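Local coordinates for protein 2-methyl-aconitate isomerase (Shewanella oneidensis, PDB 5K87) that isomerises 2-methyl-trans-aconitate to 2-methyl-cis-aconitate in the methylcitrate route that breaks down propionate, abstracting a proton and rotating the substrate about its C2-C3 bond, at residues L234-T239 / I284-P289; V306-R311 / N342-G347. The protein carries 1 engineered substitution. One frame throughout, in Å; residues are numbered along the deposited sequence.

Interaction 1: L234-T239 / I284-P289; sequences LGYTGT and IAFVAP
L234 meets F286 obliquely: its CD1 methyl lies 4.0 Å from CB of F286, at the root of the aromatic side chain and not over the middle of its ring. The carbonyl O of L234 sits 3.9 Å above the plane of the Y236 ring, offset toward the rim. Y236 touches F286 through CB, 3.9 Å from CE2 of F286, and its ring lies slid aside with CD2 over one face of the F286 ring, toward the rim. The two ring planes are inclined by only 24°, their centroids 5.2 Å apart, and barely overlap. A chi1 of 58° in F286, with CG flanked by N and C of its own backbone, lifts the ring off strand 283-288 toward the loop. In this member of the diaminopimelate epimerase clan, the loop after strand 225-230 packs on the C-terminal part of strand 283-288, the parallel neighbour to which the chain returns after helices 242-245 and 249-266. F255 of helix 249-266 touches both L234 and Y236 as well. Further along, O of T237 rests against the methyl of A288, 3.3 Å from CB, while T237 OG1 accepts from N of T239 in an ST turn. G238 passes close to the strand, its CA at the edge of the F286 ring, 4.2 Å from CE2 and equally far from CB of A288.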
loop_
_atom_site.group_PDB
_atom_site.type_symbol
_atom_site.label_atom_id
_atom_site.label_comp_id
_atom_site.label_asym_id
_atom_site.label_seq_id
_atom_site.Cartn_x
_atom_site.Cartn_y
_atom_site.Cartn_z
ATOM N N LEU A 234 4.354 7.698 29.487
ATOM C CA LEU A 234 4.907 8.241 28.255
ATOM C C LEU A 234 4.265 9.574 27.889
ATOM O O LEU A 234 4.594 10.163 26.857
ATOM C CB LEU A 234 4.685 7.253 27.110
ATOM C CG LEU A 234 5.278 5.859 27.282
ATOM C CD1 LEU A 234 4.643 4.892 26.294
ATOM C CD2 LEU A 234 6.784 5.910 27.100
ATOM N N GLY A 235 3.349 10.050 28.725
ATOM C CA GLY A 235 2.614 11.271 28.439
ATOM C C GLY A 235 1.498 11.075 27.423
ATOM O O GLY A 235 1.012 12.038 26.826
ATOM N N TYR A 236 1.092 9.821 27.222
ATOM C CA TYR A 236 -0.025 9.492 26.330
ATOM C C TYR A 236 -1.274 9.166 27.138
ATOM O O TYR A 236 -1.195 8.962 28.352
ATOM C CB TYR A 236 0.339 8.324 25.403
ATOM C CG TYR A 236 1.425 8.668 24.408
ATOM C CD1 TYR A 236 1.264 9.717 23.509
ATOM C CD2 TYR A 236 2.608 7.945 24.362
ATOM C CE1 TYR A 236 2.258 10.041 22.591
ATOM C CE2 TYR A 236 3.605 8.264 23.453
ATOM C CZ TYR A 236 3.423 9.312 22.575
ATOM O OH TYR A 236 4.412 9.628 21.668
ATOM N N THR A 237 -2.420 9.112 26.466
ATOM C CA THR A 237 -3.676 8.776 27.128
ATOM C C THR A 237 -4.178 7.394 26.744
ATOM O O THR A 237 -5.049 6.848 27.411
ATOM C CB THR A 237 -4.771 9.774 26.775
ATOM O OG1 THR A 237 -5.061 9.665 25.378
ATOM C CG2 THR A 237 -4.318 11.193 27.087
ATOM N N GLY A 238 -3.645 6.838 25.661
ATOM C CA GLY A 238 -4.132 5.572 25.142
ATOM C C GLY A 238 -5.127 5.720 24.005
ATOM O O GLY A 238 -5.505 4.732 23.382
ATOM N N THR A 239 -5.550 6.951 23.726
ATOM C CA THR A 239 -6.500 7.193 22.643
ATOM C C THR A 239 -5.824 7.622 21.340
ATOM O O THR A 239 -6.497 7.938 20.363
ATOM C CB THR A 239 -7.547 8.267 23.010
ATOM O OG1 THR A 239 -6.893 9.530 23.185
ATOM C CG2 THR A 239 -8.304 7.882 24.276
ATOM N N ILE A 284 6.403 -3.687 21.373
ATOM C CA ILE A 284 6.145 -2.763 22.470
ATOM C C ILE A 284 4.759 -2.142 22.311
ATOM O O ILE A 284 4.326 -1.825 21.196
ATOM C CB ILE A 284 7.254 -1.683 22.585
ATOM C CG1 ILE A 284 7.048 -0.801 23.820
ATOM C CG2 ILE A 284 7.395 -0.875 21.294
ATOM C CD1 ILE A 284 8.295 -0.021 24.202
ATOM N N ALA A 285 4.057 -2.001 23.430
ATOM C CA ALA A 285 2.687 -1.508 23.451
ATOM C C ALA A 285 2.447 -0.681 24.698
ATOM O O ALA A 285 3.147 -0.823 25.707
ATOM C CB ALA A 285 1.710 -2.667 23.398
ATOM N N PHE A 286 1.455 0.189 24.635
ATOM C CA PHE A 286 1.076 0.961 25.807
ATOM C C PHE A 286 -0.412 0.832 26.100
ATOM O O PHE A 286 -1.225 0.664 25.184
ATOM C CB PHE A 286 1.579 2.416 25.763
ATOM C CG PHE A 286 1.130 3.223 24.569
ATOM C CD1 PHE A 286 1.830 3.167 23.371
ATOM C CD2 PHE A 286 0.063 4.103 24.668
ATOM C CE1 PHE A 286 1.447 3.941 22.287
ATOM C CE2 PHE A 286 -0.319 4.880 23.586
ATOM C CZ PHE A 286 0.375 4.796 22.397
ATOM N N VAL A 287 -0.750 0.881 27.390
ATOM C CA VAL A 287 -2.093 0.545 27.849
ATOM C C VAL A 287 -2.673 1.652 28.722
ATOM O O VAL A 287 -1.933 2.439 29.318
ATOM C CB VAL A 287 -2.104 -0.786 28.657
ATOM C CG1 VAL A 287 -1.474 -1.902 27.847
ATOM C CG2 VAL A 287 -1.388 -0.636 30.007
ATOM N N ALA A 288 -3.996 1.700 28.804
ATOM C CA ALA A 288 -4.672 2.663 29.659
ATOM C C ALA A 288 -6.070 2.166 29.983
ATOM O O ALA A 288 -6.613 1.323 29.269
ATOM C CB ALA A 288 -4.748 4.013 28.974
ATOM N N PRO A 289 -6.665 2.687 31.076
ATOM C CA PRO A 289 -8.071 2.361 31.344
ATOM C C PRO A 289 -8.984 2.902 30.241
ATOM O O PRO A 289 -8.556 3.749 29.458
ATOM C CB PRO A 289 -8.344 3.091 32.671
ATOM C CG PRO A 289 -6.999 3.262 33.303
ATOM C CD PRO A 289 -6.063 3.494 32.159
#

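Interaction 2: V306-R311 / N342-G347; sequences VDLLVR and NLAAGG
The backbones of D307-L308 and A344-A345 come together just where helix 340-344 ends, beside the chain that runs into strand 308-314, with the CA atoms of L308 and A345 5.1 Å apart and CA of A345 directing its hydrogen at O of D307 (CA to O 3.3 Å, 159° at the hydrogen). L308 supplies the apolar half of the contact. With CG rotated to a chi1 of 75°, close to both N and C of the residue, the two branches part: CD1 comes to 4.1 Å from CB of A344, whereas CD2 lies 4.2 Å from CB of A345. Small methyls on the helix side thus receive a forked side chain, whose CB also passes close to the carbonyl of A344. V353 and F355 of the parallel neighbour 352-357 also touch L308. The helix closes here in a Schellman motif, with G346 as the C-prime residue at positive phi: N of G347 reaches back to O of N342, and N of G346 to O of L343. Beyond the last helical turn, O of A345 gathers water-mediated links to D307. One water donates to OD1 of D307 at 2.6 Å and to O of A345 at 3.0 Å; a second donates to O of D307 and, more weakly, to O of A345. NZ of K350 also donates to O of A345, so this carbonyl takes three donors, the two waters and the lysine. OD2, the other carboxylate oxygen of D307, accepts from the backbone N of R354, which ties the aspartate to strand 352-357 while OD1 faces the bridging water.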
loop_
_atom_site.group_PDB
_atom_site.type_symbol
_atom_site.label_atom_id
_atom_site.label_comp_id
_atom_site.label_asym_id
_atom_site.label_seq_id
_atom_site.Cartn_x
_atom_site.Cartn_y
_atom_site.Cartn_z
ATOM N N VAL A 306 -15.377 -0.767 26.054
ATOM C CA VAL A 306 -14.108 -1.470 26.195
ATOM C C VAL A 306 -13.709 -1.665 27.646
ATOM O O VAL A 306 -14.168 -0.944 28.539
ATOM C CB VAL A 306 -12.962 -0.727 25.462
ATOM C CG1 VAL A 306 -13.222 -0.693 23.963
ATOM C CG2 VAL A 306 -12.787 0.674 26.031
ATOM N N ASP A 307 -12.846 -2.646 27.872
ATOM C CA ASP A 307 -12.278 -2.904 29.186
ATOM C C ASP A 307 -10.965 -2.155 29.397
ATOM O O ASP A 307 -10.551 -1.928 30.534
ATOM C CB ASP A 307 -12.056 -4.404 29.378
ATOM C CG ASP A 307 -13.344 -5.183 29.341
ATOM O OD1 ASP A 307 -14.173 -4.994 30.259
ATOM O OD2 ASP A 307 -13.537 -5.984 28.406
ATOM N N LEU A 308 -10.295 -1.795 28.304
ATOM C CA LEU A 308 -9.035 -1.048 28.367
ATOM C C LEU A 308 -8.679 -0.559 26.969
ATOM O O LEU A 308 -9.316 -0.946 25.986
ATOM C CB LEU A 308 -7.889 -1.904 28.936
ATOM C CG LEU A 308 -7.301 -2.977 28.013
ATOM C CD1 LEU A 308 -5.940 -3.402 28.531
ATOM C CD2 LEU A 308 -8.208 -4.193 27.886
ATOM N N LEU A 309 -7.672 0.300 26.892
ATOM C CA LEU A 309 -7.111 0.760 25.626
ATOM C C LEU A 309 -5.729 0.166 25.461
ATOM O O LEU A 309 -4.948 0.115 26.417
ATOM C CB LEU A 309 -6.977 2.275 25.639
ATOM C CG LEU A 309 -8.278 3.025 25.906
ATOM C CD1 LEU A 309 -8.030 4.514 25.812
ATOM C CD2 LEU A 309 -9.382 2.595 24.958
ATOM N N VAL A 310 -5.417 -0.291 24.247
ATOM C CA VAL A 310 -4.064 -0.729 23.932
ATOM C C VAL A 310 -3.659 -0.224 22.561
ATOM O O VAL A 310 -4.408 -0.362 21.590
ATOM C CB VAL A 310 -3.907 -2.269 23.946
ATOM C CG1 VAL A 310 -2.429 -2.635 23.826
ATOM C CG2 VAL A 310 -4.510 -2.891 25.211
ATOM N N ARG A 311 -2.472 0.366 22.498
ATOM C CA ARG A 311 -1.847 0.770 21.242
ATOM C C ARG A 311 -0.540 0.007 21.150
ATOM O O ARG A 311 0.158 -0.138 22.151
ATOM C CB ARG A 311 -1.564 2.266 21.263
ATOM C CG ARG A 311 -2.603 3.113 20.557
ATOM C CD ARG A 311 -4.009 2.945 21.101
ATOM N NE ARG A 311 -4.886 3.945 20.503
ATOM C CZ ARG A 311 -6.214 3.915 20.547
ATOM N NH1 ARG A 311 -6.856 2.942 21.181
ATOM N NH2 ARG A 311 -6.900 4.880 19.967
ATOM N N ASN A 342 -3.872 -6.308 32.993
ATOM C CA ASN A 342 -4.931 -6.659 33.929
ATOM C C ASN A 342 -5.381 -5.449 34.746
ATOM O O ASN A 342 -6.575 -5.211 34.916
ATOM C CB ASN A 342 -4.450 -7.774 34.839
ATOM C CG ASN A 342 -5.443 -8.095 35.927
ATOM O OD1 ASN A 342 -5.298 -7.635 37.061
ATOM N ND2 ASN A 342 -6.464 -8.873 35.593
ATOM N N LEU A 343 -4.423 -4.663 35.215
ATOM C CA LEU A 343 -4.745 -3.518 36.056
ATOM C C LEU A 343 -5.454 -2.418 35.270
ATOM O O LEU A 343 -6.373 -1.779 35.779
ATOM C CB LEU A 343 -3.489 -2.983 36.740
ATOM C CG LEU A 343 -2.871 -3.922 37.780
ATOM C CD1 LEU A 343 -1.594 -3.319 38.335
ATOM C CD2 LEU A 343 -3.850 -4.227 38.906
ATOM N N ALA A 344 -5.043 -2.206 34.019
ATOM C CA ALA A 344 -5.714 -1.235 33.166
ATOM C C ALA A 344 -7.168 -1.641 32.961
ATOM O O ALA A 344 -8.041 -0.791 32.774
ATOM C CB ALA A 344 -4.994 -1.103 31.821
ATOM N N ALA A 345 -7.424 -2.945 33.011
ATOM C CA ALA A 345 -8.771 -3.473 32.810
ATOM C C ALA A 345 -9.554 -3.636 34.115
ATOM O O ALA A 345 -10.642 -4.215 34.121
ATOM C CB ALA A 345 -8.720 -4.794 32.048
ATOM N N GLY A 346 -9.007 -3.123 35.211
ATOM C CA GLY A 346 -9.739 -3.095 36.469
ATOM C C GLY A 346 -9.365 -4.165 37.477
ATOM O O GLY A 346 -9.915 -4.201 38.583
ATOM N N GLY A 347 -8.441 -5.045 37.110
ATOM C CA GLY A 347 -7.953 -6.058 38.025
ATOM C C GLY A 347 -8.867 -7.259 38.146
ATOM O O GLY A 347 -9.982 -7.260 37.632
HETATM O O HOH W 1 -12.330 -1.934 32.638
HETATM O O HOH W 2 -12.902 -5.464 32.524
#

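Overall arrangement
From the N terminus, interaction 1 opens in the loop after strand 225-230 and closes at strand 283-288, enclosing an excursion that is half helical and includes helix 249-266. Interaction 2 opens later, at strand 308-314, and closes at the end of helix 340-344, so the two loops follow in series and neither nest nor cross. What joins them is the sheet: strands 283-288 and 308-314 are antiparallel neighbours, with probable hydrogen bonds from N of L309 to O of A288 and from N of F286 to O of R311. R311 also packs its guanidinium group against the carbonyls of G238 and T239, so that the strand of interaction 2 touches the loop of interaction 1.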